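Local atomic coordinates of ketosynthase (PDB entry 6KXD), a protein that probably catalyses condensation of an acyl chain carried on acyl carrier protein with malonyl-ACP, as the ketosynthase of a highly reducing type II polyketide synthase. Residues V11-G16 and A251-E256; A85-V90 and A153-M158; I191-G196 and I237-S242; L344-C349 and V388-S393. All coordinates share one frame; numbering follows the deposited sequence.

Contact 1: V11-G16 and A251-E256; sequences VLTGFG and ARIHAE
His254, which with Ala255 faces Leu12 in a classic beta bulge, stacks on Phe15 where strands 10-19 and 255-264 begin to pair in the central sheet of the thiolase-like fold. The imidazole and phenyl planes differ by 10° and their centroids lie 4.2 Å apart, an offset stack; His254 has the most surface covered in this contact. The histidine ring has CG anti to its own carbonyl carbon (chi1 -71°), which turns it over Phe15 CE2. Histidine suits the place because it offers a flat face to Phe15 and two ring nitrogens to polar partners: NE2 bonds Asp92 and ND1, weakly, Glu354. Arg252 CD lies over the rim of the opposite face, and NE2 stands over the guanidinium. With an alanine here the phenyl face would probably lose its cover and Asp92 a hydrogen-bonding partner. Val11 presses its CB against Ile253 CG2 at 3.6 Å, two branched side chains crossing; helix 243-247 packs on both. Thr13 is amphiphilic in use: its methyl CG2 touches Ala251 CB while OG1 bonds Glu241. The bulge itself is fastened by two backbone bonds, Leu12 N to Ala255 O at 2.8 Å and His254 N to Leu12 O at 2.7 Å.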
loop_
_atom_site.group_PDB
_atom_site.type_symbol
_atom_site.label_atom_id
_atom_site.label_comp_id
_atom_site.label_asym_id
_atom_site.label_seq_id
_atom_site.Cartn_x
_atom_site.Cartn_y
_atom_site.Cartn_z
ATOM N N VAL A 11 -10.420 -13.265 -14.401
ATOM C CA VAL A 11 -9.875 -14.587 -14.268
ATOM C C VAL A 11 -8.369 -14.520 -14.031
ATOM O O VAL A 11 -7.706 -13.571 -14.415
ATOM C CB VAL A 11 -10.231 -15.440 -15.504
ATOM C CG1 VAL A 11 -11.716 -15.805 -15.496
ATOM C CG2 VAL A 11 -9.853 -14.751 -16.812
ATOM N N LEU A 12 -7.872 -15.561 -13.358
ATOM C CA LEU A 12 -6.488 -15.734 -13.053
ATOM C C LEU A 12 -5.860 -16.576 -14.147
ATOM O O LEU A 12 -6.076 -17.791 -14.165
ATOM C CB LEU A 12 -6.331 -16.431 -11.699
ATOM C CG LEU A 12 -6.814 -15.614 -10.496
ATOM C CD1 LEU A 12 -6.813 -16.420 -9.208
ATOM C CD2 LEU A 12 -5.958 -14.366 -10.324
ATOM N N THR A 13 -5.037 -15.936 -14.976
ATOM C CA THR A 13 -4.375 -16.597 -16.085
ATOM C C THR A 13 -2.905 -16.903 -15.805
ATOM O O THR A 13 -2.288 -17.632 -16.578
ATOM C CB THR A 13 -4.516 -15.755 -17.350
ATOM O OG1 THR A 13 -4.025 -14.451 -17.052
ATOM C CG2 THR A 13 -5.955 -15.670 -17.802
ATOM N N GLY A 14 -2.315 -16.351 -14.738
ATOM C CA GLY A 14 -0.913 -16.638 -14.450
ATOM C C GLY A 14 -0.610 -16.512 -12.971
ATOM O O GLY A 14 -1.202 -15.679 -12.293
ATOM N N PHE A 15 0.266 -17.388 -12.483
ATOM C CA PHE A 15 0.759 -17.373 -11.129
ATOM C C PHE A 15 2.272 -17.384 -11.148
ATOM O O PHE A 15 2.892 -18.194 -11.846
ATOM C CB PHE A 15 0.332 -18.610 -10.330
ATOM C CG PHE A 15 -1.150 -18.791 -10.122
ATOM C CD1 PHE A 15 -1.986 -17.705 -9.936
ATOM C CD2 PHE A 15 -1.702 -20.064 -10.045
ATOM C CE1 PHE A 15 -3.342 -17.881 -9.715
ATOM C CE2 PHE A 15 -3.052 -20.240 -9.800
ATOM C CZ PHE A 15 -3.873 -19.148 -9.638
ATOM N N GLY A 16 2.856 -16.482 -10.375
ATOM C CA GLY A 16 4.247 -16.474 -10.137
ATOM C C GLY A 16 4.496 -16.590 -8.652
ATOM O O GLY A 16 3.882 -15.858 -7.892
ATOM N N ALA A 251 -5.833 -17.996 -23.542
ATOM C CA ALA A 251 -5.119 -18.139 -22.287
ATOM C C ALA A 251 -5.709 -19.297 -21.476
ATOM O O ALA A 251 -6.920 -19.471 -21.391
ATOM C CB ALA A 251 -5.184 -16.837 -21.521
ATOM N N ARG A 252 -4.839 -20.099 -20.866
ATOM C CA ARG A 252 -5.270 -21.050 -19.847
ATOM C C ARG A 252 -5.683 -20.237 -18.602
ATOM O O ARG A 252 -4.913 -19.430 -18.118
ATOM C CB ARG A 252 -4.136 -22.050 -19.590
ATOM C CG ARG A 252 -4.407 -23.056 -18.483
ATOM C CD ARG A 252 -3.954 -22.580 -17.110
ATOM N NE ARG A 252 -2.506 -22.523 -16.946
ATOM C CZ ARG A 252 -1.739 -21.450 -17.130
ATOM N NH1 ARG A 252 -2.250 -20.226 -17.193
ATOM N NH2 ARG A 252 -0.442 -21.611 -17.264
ATOM N N ILE A 253 -6.890 -20.491 -18.091
ATOM C CA ILE A 253 -7.461 -19.814 -16.943
ATOM C C ILE A 253 -7.406 -20.746 -15.723
ATOM O O ILE A 253 -8.056 -21.774 -15.712
ATOM C CB ILE A 253 -8.896 -19.373 -17.289
ATOM C CG1 ILE A 253 -8.897 -18.290 -18.376
ATOM C CG2 ILE A 253 -9.652 -18.955 -16.042
ATOM C CD1 ILE A 253 -10.261 -17.933 -18.913
ATOM N N HIS A 254 -6.641 -20.357 -14.691
ATOM C CA HIS A 254 -6.439 -21.160 -13.487
ATOM C C HIS A 254 -7.724 -21.172 -12.653
ATOM O O HIS A 254 -8.145 -22.235 -12.190
ATOM C CB HIS A 254 -5.287 -20.630 -12.620
ATOM C CG HIS A 254 -3.906 -20.818 -13.147
ATOM N ND1 HIS A 254 -3.300 -22.066 -13.234
ATOM C CD2 HIS A 254 -2.958 -19.922 -13.504
ATOM C CE1 HIS A 254 -2.062 -21.929 -13.670
ATOM N NE2 HIS A 254 -1.829 -20.617 -13.854
ATOM N N ALA A 255 -8.310 -19.979 -12.443
ATOM C CA ALA A 255 -9.522 -19.800 -11.653
ATOM C C ALA A 255 -10.127 -18.423 -11.960
ATOM O O ALA A 255 -9.610 -17.659 -12.761
ATOM C CB ALA A 255 -9.210 -19.986 -10.182
ATOM N N GLU A 256 -11.306 -18.167 -11.404
ATOM C CA GLU A 256 -11.983 -16.922 -11.592
ATOM C C GLU A 256 -11.874 -16.147 -10.270
ATOM O O GLU A 256 -11.901 -16.746 -9.187
ATOM C CB GLU A 256 -13.433 -17.156 -12.015
ATOM C CG GLU A 256 -14.103 -15.896 -12.514
ATOM C CD GLU A 256 -15.560 -16.024 -12.917
ATOM O OE1 GLU A 256 -16.053 -17.161 -12.993
ATOM O OE2 GLU A 256 -16.191 -14.971 -13.153
#

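Contact 2: A85-V90 and A153-M158; sequences AARMAV and ARELRM
Glu155 OE2 takes a nearly straight hydrogen bond from Arg87 NH2, 2.7 Å long and part of a salt bridge, and a second from the backbone N of His68. The oxygen lies in the guanidinium plane, yet the arginine meets it from above the carboxylate plane, the two planes being 87° apart. OE1 is held in turn by the backbone N atoms of His69 and Val70, which fix the rotation of the carboxylate. Arg87 starts with CG anti to the backbone N (chi1 170°) and then bends at chi2 and chi3, which carries its end across to helix 147-156. An arginine suits this buried position because it has donors for several acceptors at once: NE reaches Trp66 O and NH1 pairs with Glu97. A leucine in its place would probably deprive Glu155 and Glu97 of the positive charge that Arg87 brings. One guanidinium face rests on Leu156 CD2, 3.8 Å from Arg87 NH1. Leu156, which buries the most surface here, also meets Val90 tip to tip, with CD1 4.0 Å from Val90 CG1, while the small Ala86 lets the same methyl approach its CB at 4.2 Å. Just beyond, Arg157 has positive phi, and Met158 N bonds back to Ala153 O at 2.8 Å. Helix 147-156 thus packs on helix 77-93 and finishes in a Schellman motif.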
loop_
_atom_site.group_PDB
_atom_site.type_symbol
_atom_site.label_atom_id
_atom_site.label_comp_id
_atom_site.label_asym_id
_atom_site.label_seq_id
_atom_site.Cartn_x
_atom_site.Cartn_y
_atom_site.Cartn_z
ATOM N N ALA A 85 8.671 -13.164 -9.363
ATOM C CA ALA A 85 7.381 -13.724 -9.400
ATOM C C ALA A 85 6.558 -13.127 -10.546
ATOM O O ALA A 85 5.716 -13.828 -11.130
ATOM C CB ALA A 85 6.678 -13.529 -8.070
ATOM N N ALA A 86 6.729 -11.832 -10.815
ATOM C CA ALA A 86 6.009 -11.198 -11.880
ATOM C C ALA A 86 6.400 -11.843 -13.219
ATOM O O ALA A 86 5.512 -12.159 -14.004
ATOM C CB ALA A 86 6.293 -9.727 -11.907
ATOM N N ARG A 87 7.708 -11.986 -13.444
ATOM C CA ARG A 87 8.246 -12.676 -14.655
ATOM C C ARG A 87 7.548 -14.031 -14.758
ATOM O O ARG A 87 6.886 -14.313 -15.719
ATOM C CB ARG A 87 9.775 -12.729 -14.588
ATOM C CG ARG A 87 10.434 -13.621 -15.634
ATOM C CD ARG A 87 10.391 -12.999 -17.004
ATOM N NE ARG A 87 11.250 -11.820 -17.107
ATOM C CZ ARG A 87 11.171 -10.967 -18.119
ATOM N NH1 ARG A 87 10.336 -11.217 -19.113
ATOM N NH2 ARG A 87 11.872 -9.851 -18.114
ATOM N N MET A 88 7.667 -14.843 -13.707
ATOM C CA MET A 88 7.074 -16.156 -13.689
ATOM C C MET A 88 5.588 -16.098 -14.012
ATOM O O MET A 88 5.073 -16.936 -14.705
ATOM C CB MET A 88 7.219 -16.812 -12.318
ATOM C CG MET A 88 8.601 -17.224 -12.031
ATOM S SD MET A 88 8.607 -18.063 -10.427
ATOM C CE MET A 88 9.971 -17.159 -9.726
ATOM N N ALA A 89 4.888 -15.109 -13.444
ATOM C CA ALA A 89 3.479 -15.058 -13.582
ATOM C C ALA A 89 3.118 -14.762 -15.041
ATOM O O ALA A 89 2.163 -15.338 -15.540
ATOM C CB ALA A 89 2.901 -14.010 -12.674
ATOM N N VAL A 90 3.831 -13.827 -15.670
ATOM C CA VAL A 90 3.491 -13.486 -17.033
ATOM C C VAL A 90 3.915 -14.648 -17.950
ATOM O O VAL A 90 3.136 -15.024 -18.834
ATOM C CB VAL A 90 4.020 -12.119 -17.488
ATOM C CG1 VAL A 90 3.378 -10.995 -16.688
ATOM C CG2 VAL A 90 5.529 -12.008 -17.476
ATOM N N ALA A 153 7.276 -2.962 -13.623
ATOM C CA ALA A 153 6.952 -2.323 -14.893
ATOM C C ALA A 153 8.249 -2.184 -15.692
ATOM O O ALA A 153 8.281 -2.365 -16.943
ATOM C CB ALA A 153 6.261 -1.000 -14.706
ATOM N N ARG A 154 9.305 -1.799 -14.988
ATOM C CA ARG A 154 10.616 -1.622 -15.602
ATOM C C ARG A 154 11.084 -2.928 -16.244
ATOM O O ARG A 154 11.521 -2.953 -17.400
ATOM C CB ARG A 154 11.637 -1.134 -14.575
ATOM C CG ARG A 154 11.470 0.331 -14.223
ATOM C CD ARG A 154 12.570 0.812 -13.314
ATOM N NE ARG A 154 13.874 0.686 -13.931
ATOM C CZ ARG A 154 15.018 0.707 -13.243
ATOM N NH1 ARG A 154 14.984 0.943 -11.944
ATOM N NH2 ARG A 154 16.173 0.508 -13.859
ATOM N N GLU A 155 11.054 -3.998 -15.475
ATOM C CA GLU A 155 11.542 -5.307 -15.951
ATOM C C GLU A 155 10.700 -5.839 -17.130
ATOM O O GLU A 155 11.242 -6.414 -18.092
ATOM C CB GLU A 155 11.512 -6.284 -14.790
ATOM C CG GLU A 155 11.904 -7.683 -15.179
ATOM C CD GLU A 155 13.341 -7.863 -15.659
ATOM O OE1 GLU A 155 14.164 -6.950 -15.458
ATOM O OE2 GLU A 155 13.620 -8.947 -16.245
ATOM N N LEU A 156 9.376 -5.650 -17.085
ATOM C CA LEU A 156 8.529 -6.197 -18.111
ATOM C C LEU A 156 8.312 -5.204 -19.267
ATOM O O LEU A 156 7.576 -5.545 -20.221
ATOM C CB LEU A 156 7.218 -6.669 -17.493
ATOM C CG LEU A 156 7.412 -7.765 -16.448
ATOM C CD1 LEU A 156 6.085 -8.164 -15.852
ATOM C CD2 LEU A 156 8.131 -8.951 -17.054
ATOM N N ARG A 157 8.936 -4.025 -19.175
ATOM C CA ARG A 157 8.913 -2.995 -20.204
ATOM C C ARG A 157 7.486 -2.512 -20.450
ATOM O O ARG A 157 7.035 -2.418 -21.583
ATOM C CB ARG A 157 9.561 -3.558 -21.476
ATOM C CG ARG A 157 11.015 -3.954 -21.270
ATOM C CD ARG A 157 11.892 -2.757 -21.008
ATOM N NE ARG A 157 11.850 -1.824 -22.123
ATOM C CZ ARG A 157 12.269 -0.564 -22.076
ATOM N NH1 ARG A 157 12.814 -0.083 -20.965
ATOM N NH2 ARG A 157 12.113 0.213 -23.137
ATOM N N MET A 158 6.793 -2.199 -19.357
ATOM C CA MET A 158 5.432 -1.774 -19.383
ATOM C C MET A 158 5.346 -0.348 -18.862
ATOM O O MET A 158 5.312 -0.118 -17.651
ATOM C CB MET A 158 4.583 -2.669 -18.500
ATOM C CG MET A 158 4.559 -4.096 -18.943
ATOM S SD MET A 158 3.784 -5.203 -17.755
ATOM C CE MET A 158 2.078 -4.673 -17.918
#

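Contact 3: I191-G196 and I237-S242; sequences IALCGG and ILVLES
Leu193 and Val239 lie side by side and point the same way, Leu193 CD2 touching Val239 CG2 at 3.8 Å. On the same face Ile191 crosses Val239 obliquely through CD1 and runs alongside Glu241. With CG1 anti to its backbone N (chi1 -170°), Ile191 brings that carbon to 4.1 Å from Glu241 CG, apolar against the aliphatic part of the acid. The carboxylate beyond is gripped by Arg249, Arg103 and Ser245, a set that would probably stabilise its negative charge in a buried place. Strands 191-198 and 234-242 form this antiparallel ladder within the mixed central sheet of the thiolase-like fold, their segment axes at 155°. Hydrogen-bonded pairs are Ala192 with Leu240 and Cys194 with Leu238; of the four bonds, Leu238 N to Cys194 O is the shortest at 2.7 Å. The other face carries Ala192, Cys194, Leu238 and Leu240. There the small Ala192 sits CB to CB with Leu240 at 4.1 Å, both against Ile184 of helix 172-185, and Cys194 SG meets Leu240 CD1. Gly195 fits opposite Ile237 because a CB would stand very close to Ile237 CA. Ile237 CD1 comes to 4.1 Å from Gly195 N.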
loop_
_atom_site.group_PDB
_atom_site.type_symbol
_atom_site.label_atom_id
_atom_site.label_comp_id
_atom_site.label_asym_id
_atom_site.label_seq_id
_atom_site.Cartn_x
_atom_site.Cartn_y
_atom_site.Cartn_z
ATOM N N ILE A 191 -5.964 -5.980 -17.767
ATOM C CA ILE A 191 -4.944 -6.799 -17.162
ATOM C C ILE A 191 -4.390 -6.114 -15.913
ATOM O O ILE A 191 -4.235 -4.897 -15.856
ATOM C CB ILE A 191 -3.812 -7.118 -18.151
ATOM C CG1 ILE A 191 -2.862 -8.171 -17.583
ATOM C CG2 ILE A 191 -3.070 -5.868 -18.542
ATOM C CD1 ILE A 191 -1.958 -8.763 -18.620
ATOM N N ALA A 192 -4.107 -6.946 -14.920
ATOM C CA ALA A 192 -3.555 -6.511 -13.639
ATOM C C ALA A 192 -2.585 -7.593 -13.133
ATOM O O ALA A 192 -2.911 -8.783 -13.146
ATOM C CB ALA A 192 -4.694 -6.309 -12.691
ATOM N N LEU A 193 -1.369 -7.185 -12.794
ATOM C CA LEU A 193 -0.411 -8.003 -12.100
ATOM C C LEU A 193 -0.476 -7.619 -10.626
ATOM O O LEU A 193 -0.076 -6.524 -10.244
ATOM C CB LEU A 193 1.003 -7.768 -12.642
ATOM C CG LEU A 193 1.120 -7.808 -14.168
ATOM C CD1 LEU A 193 2.574 -7.662 -14.609
ATOM C CD2 LEU A 193 0.503 -9.083 -14.689
ATOM N N CYS A 194 -0.979 -8.543 -9.822
ATOM C CA CYS A 194 -1.297 -8.256 -8.471
ATOM C C CYS A 194 -0.642 -9.278 -7.552
ATOM O O CYS A 194 -0.627 -10.438 -7.838
ATOM C CB CYS A 194 -2.785 -8.370 -8.261
ATOM S SG CYS A 194 -3.677 -7.307 -9.412
ATOM N N GLY A 195 -0.171 -8.823 -6.407
ATOM C CA GLY A 195 0.235 -9.761 -5.395
ATOM C C GLY A 195 0.858 -9.065 -4.221
ATOM O O GLY A 195 0.387 -8.042 -3.720
ATOM N N GLY A 196 1.949 -9.652 -3.760
ATOM C CA GLY A 196 2.657 -9.154 -2.625
ATOM C C GLY A 196 4.013 -9.791 -2.543
ATOM O O GLY A 196 4.254 -10.811 -3.189
ATOM N N ILE A 237 2.709 -13.325 -7.344
ATOM C CA ILE A 237 2.122 -12.447 -8.330
ATOM C C ILE A 237 1.102 -13.235 -9.114
ATOM O O ILE A 237 1.403 -14.339 -9.626
ATOM C CB ILE A 237 3.181 -11.789 -9.223
ATOM C CG1 ILE A 237 4.183 -10.975 -8.402
ATOM C CG2 ILE A 237 2.517 -10.927 -10.270
ATOM C CD1 ILE A 237 3.589 -9.699 -7.794
ATOM N N LEU A 238 -0.079 -12.632 -9.238
ATOM C CA LEU A 238 -1.165 -13.192 -9.966
ATOM C C LEU A 238 -1.426 -12.322 -11.189
ATOM O O LEU A 238 -1.460 -11.095 -11.089
ATOM C CB LEU A 238 -2.408 -13.249 -9.082
ATOM C CG LEU A 238 -2.310 -14.165 -7.863
ATOM C CD1 LEU A 238 -1.657 -13.436 -6.698
ATOM C CD2 LEU A 238 -3.679 -14.674 -7.454
ATOM N N VAL A 239 -1.585 -12.966 -12.352
ATOM C CA VAL A 239 -2.103 -12.268 -13.517
ATOM C C VAL A 239 -3.627 -12.362 -13.496
ATOM O O VAL A 239 -4.192 -13.485 -13.581
ATOM C CB VAL A 239 -1.516 -12.813 -14.839
ATOM C CG1 VAL A 239 -2.022 -11.997 -16.022
ATOM C CG2 VAL A 239 0.003 -12.838 -14.805
ATOM N N LEU A 240 -4.277 -11.194 -13.394
ATOM C CA LEU A 240 -5.682 -11.043 -13.518
ATOM C C LEU A 240 -5.963 -10.479 -14.908
ATOM O O LEU A 240 -5.240 -9.591 -15.360
ATOM C CB LEU A 240 -6.239 -10.062 -12.484
ATOM C CG LEU A 240 -6.483 -10.622 -11.088
ATOM C CD1 LEU A 240 -5.175 -10.973 -10.415
ATOM C CD2 LEU A 240 -7.261 -9.612 -10.257
ATOM N N GLU A 241 -7.047 -10.938 -15.519
ATOM C CA GLU A 241 -7.411 -10.533 -16.875
ATOM C C GLU A 241 -8.917 -10.545 -17.019
ATOM O O GLU A 241 -9.575 -11.370 -16.395
ATOM C CB GLU A 241 -6.852 -11.521 -17.897
ATOM C CG GLU A 241 -5.434 -11.237 -18.321
ATOM C CD GLU A 241 -4.978 -12.101 -19.495
ATOM O OE1 GLU A 241 -4.251 -13.089 -19.241
ATOM O OE2 GLU A 241 -5.347 -11.780 -20.657
ATOM N N SER A 242 -9.454 -9.625 -17.823
ATOM C CA SER A 242 -10.885 -9.693 -18.116
ATOM C C SER A 242 -11.136 -11.052 -18.770
ATOM O O SER A 242 -10.269 -11.538 -19.488
ATOM C CB SER A 242 -11.348 -8.573 -18.994
ATOM O OG SER A 242 -10.823 -8.716 -20.298
#

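Contact 4: L344-C349 and V388-S393; sequences LGAIAC and VQNNSS
Cys349 SG meets Val388 CG1 at 3.4 Å and Asn390 CB at 3.8 Å, and Cys349 has the most surface covered in this contact. A thiol suits this place, being compact and apolar enough for the valine methyl. Val388 sets CG1 anti to its backbone N (chi1 -178°), which directs that methyl to the sulfur, while CG2 comes to 4.1 Å from Cys349 O. One helical turn earlier, the carboxamide of Asn390 lies against the backbone of Gly345 and Ala346. Its OD1 is 3.6 Å from Gly345 C, and a CB at Gly345 would clash with that oxygen, so the absence of a side chain there lets the amide approach. ND2 lies 3.9 Å from the methyl of Ala346. Here helix 341-355 covers one side of strand 387-394, running nearly antiparallel to it with segment axes at 170°, in the alpha/beta layering of the thiolase-like fold. The buried amide is oriented from further out: ND2 donates to Asn174 OD1 and Ser342 O, and OD1 bonds Ser299 OG on neighbouring strand 297-299. Gln389 points away from helix 341-355; its side chain and that of Asn391 touch helix 274-288. Gln389 NE2 bonds Asn391 OD1 at 2.6 Å, on a lone pair in its carbonyl plane, and Gln389 OE1 is hydrogen-bonded to Tyr320 OH.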
loop_
_atom_site.group_PDB
_atom_site.type_symbol
_atom_site.label_atom_id
_atom_site.label_comp_id
_atom_site.label_asym_id
_atom_site.label_seq_id
_atom_site.Cartn_x
_atom_site.Cartn_y
_atom_site.Cartn_z
ATOM N N LEU A 344 0.399 -15.276 -1.679
ATOM C CA LEU A 344 0.766 -16.726 -1.665
ATOM C C LEU A 344 -0.440 -17.566 -1.244
ATOM O O LEU A 344 -0.726 -18.551 -1.882
ATOM C CB LEU A 344 1.988 -16.962 -0.784
ATOM C CG LEU A 344 3.293 -16.434 -1.378
ATOM C CD1 LEU A 344 4.432 -16.445 -0.370
ATOM C CD2 LEU A 344 3.653 -17.174 -2.671
ATOM N N GLY A 345 -1.244 -17.086 -0.293
ATOM C CA GLY A 345 -2.534 -17.737 0.022
ATOM C C GLY A 345 -3.496 -17.760 -1.142
ATOM O O GLY A 345 -4.158 -18.802 -1.436
ATOM N N ALA A 346 -3.651 -16.614 -1.820
ATOM C CA ALA A 346 -4.501 -16.543 -2.978
ATOM C C ALA A 346 -4.087 -17.583 -4.030
ATOM O O ALA A 346 -4.951 -18.176 -4.683
ATOM C CB ALA A 346 -4.476 -15.145 -3.577
ATOM N N ILE A 347 -2.779 -17.698 -4.277
ATOM C CA ILE A 347 -2.298 -18.606 -5.304
ATOM C C ILE A 347 -2.617 -20.044 -4.857
ATOM O O ILE A 347 -3.138 -20.830 -5.637
ATOM C CB ILE A 347 -0.816 -18.389 -5.616
ATOM C CG1 ILE A 347 -0.614 -17.025 -6.265
ATOM C CG2 ILE A 347 -0.285 -19.497 -6.537
ATOM C CD1 ILE A 347 0.835 -16.632 -6.406
ATOM N N ALA A 348 -2.339 -20.345 -3.589
ATOM C CA ALA A 348 -2.653 -21.636 -2.999
ATOM C C ALA A 348 -4.136 -21.959 -3.219
ATOM O O ALA A 348 -4.482 -23.076 -3.643
ATOM C CB ALA A 348 -2.254 -21.643 -1.556
ATOM N N CYS A 349 -4.998 -20.954 -3.022
ATOM C CA CYS A 349 -6.436 -21.059 -3.241
ATOM C C CYS A 349 -6.783 -21.331 -4.697
ATOM O O CYS A 349 -7.700 -22.125 -4.975
ATOM C CB CYS A 349 -7.173 -19.812 -2.787
ATOM S SG CYS A 349 -7.214 -19.716 -0.994
ATOM N N VAL A 388 -13.409 -20.810 -3.029
ATOM C CA VAL A 388 -12.523 -20.737 -1.898
ATOM C C VAL A 388 -12.464 -19.285 -1.401
ATOM O O VAL A 388 -12.500 -18.359 -2.173
ATOM C CB VAL A 388 -11.123 -21.267 -2.239
ATOM C CG1 VAL A 388 -10.208 -21.229 -1.030
ATOM C CG2 VAL A 388 -11.168 -22.665 -2.831
ATOM N N GLN A 389 -12.467 -19.145 -0.078
ATOM C CA GLN A 389 -12.285 -17.871 0.607
ATOM C C GLN A 389 -10.844 -17.800 1.129
ATOM O O GLN A 389 -10.323 -18.708 1.745
ATOM C CB GLN A 389 -13.343 -17.723 1.695
ATOM C CG GLN A 389 -13.098 -16.567 2.645
ATOM C CD GLN A 389 -14.163 -16.555 3.715
ATOM O OE1 GLN A 389 -15.329 -16.825 3.449
ATOM N NE2 GLN A 389 -13.773 -16.244 4.932
ATOM N N ASN A 390 -10.182 -16.688 0.825
ATOM C CA ASN A 390 -8.878 -16.438 1.347
ATOM C C ASN A 390 -8.932 -15.209 2.245
ATOM O O ASN A 390 -9.154 -14.109 1.755
ATOM C CB ASN A 390 -7.899 -16.183 0.203
ATOM C CG ASN A 390 -6.463 -16.007 0.636
ATOM O OD1 ASN A 390 -5.928 -16.842 1.383
ATOM N ND2 ASN A 390 -5.821 -14.956 0.128
ATOM N N ASN A 391 -8.664 -15.427 3.533
ATOM C CA ASN A 391 -8.734 -14.455 4.540
ATOM C C ASN A 391 -7.376 -13.800 4.740
ATOM O O ASN A 391 -6.308 -14.399 4.590
ATOM C CB ASN A 391 -9.112 -15.009 5.910
ATOM C CG ASN A 391 -10.557 -15.440 6.022
ATOM O OD1 ASN A 391 -11.336 -15.346 5.079
ATOM N ND2 ASN A 391 -10.919 -15.911 7.202
ATOM N N SER A 392 -7.446 -12.552 5.202
ATOM C CA SER A 392 -6.272 -11.883 5.595
ATOM C C SER A 392 -6.694 -10.736 6.494
ATOM O O SER A 392 -7.745 -10.136 6.282
ATOM C CB SER A 392 -5.471 -11.423 4.408
ATOM O OG SER A 392 -6.069 -10.266 3.837
ATOM N N SER A 393 -5.901 -10.550 7.547
ATOM C CA SER A 393 -6.074 -9.525 8.516
ATOM C C SER A 393 -4.688 -8.956 8.738
ATOM O O SER A 393 -3.700 -9.636 8.467
ATOM C CB SER A 393 -6.672 -10.031 9.803
ATOM O OG SER A 393 -7.982 -10.499 9.565
#

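In the fold
From the N terminus, strand 10-19 opens contact 1, whose loop closes some 235 residues later at 251-256. Nested within it, and in series with each other, come contact 2, joining helices 77-93 and 147-156, and contact 3, joining strands 191-198 and 234-242. Contact 4 opens after contact 1 has closed and ties helix 341-355 to strand 387-394. Contacts 1 and 3 share the central sheet, since strands 10-19 and 234-242 are neighbours: Gly16 N lies 2.7 Å from Ile237 O. Ala85 and Ala89 of contact 2 pack on Ile237, while Ile347 of contact 4 touches Phe15 and Leu238. Contacts 2 and 4 do not touch, their centres being about 22 Å apart.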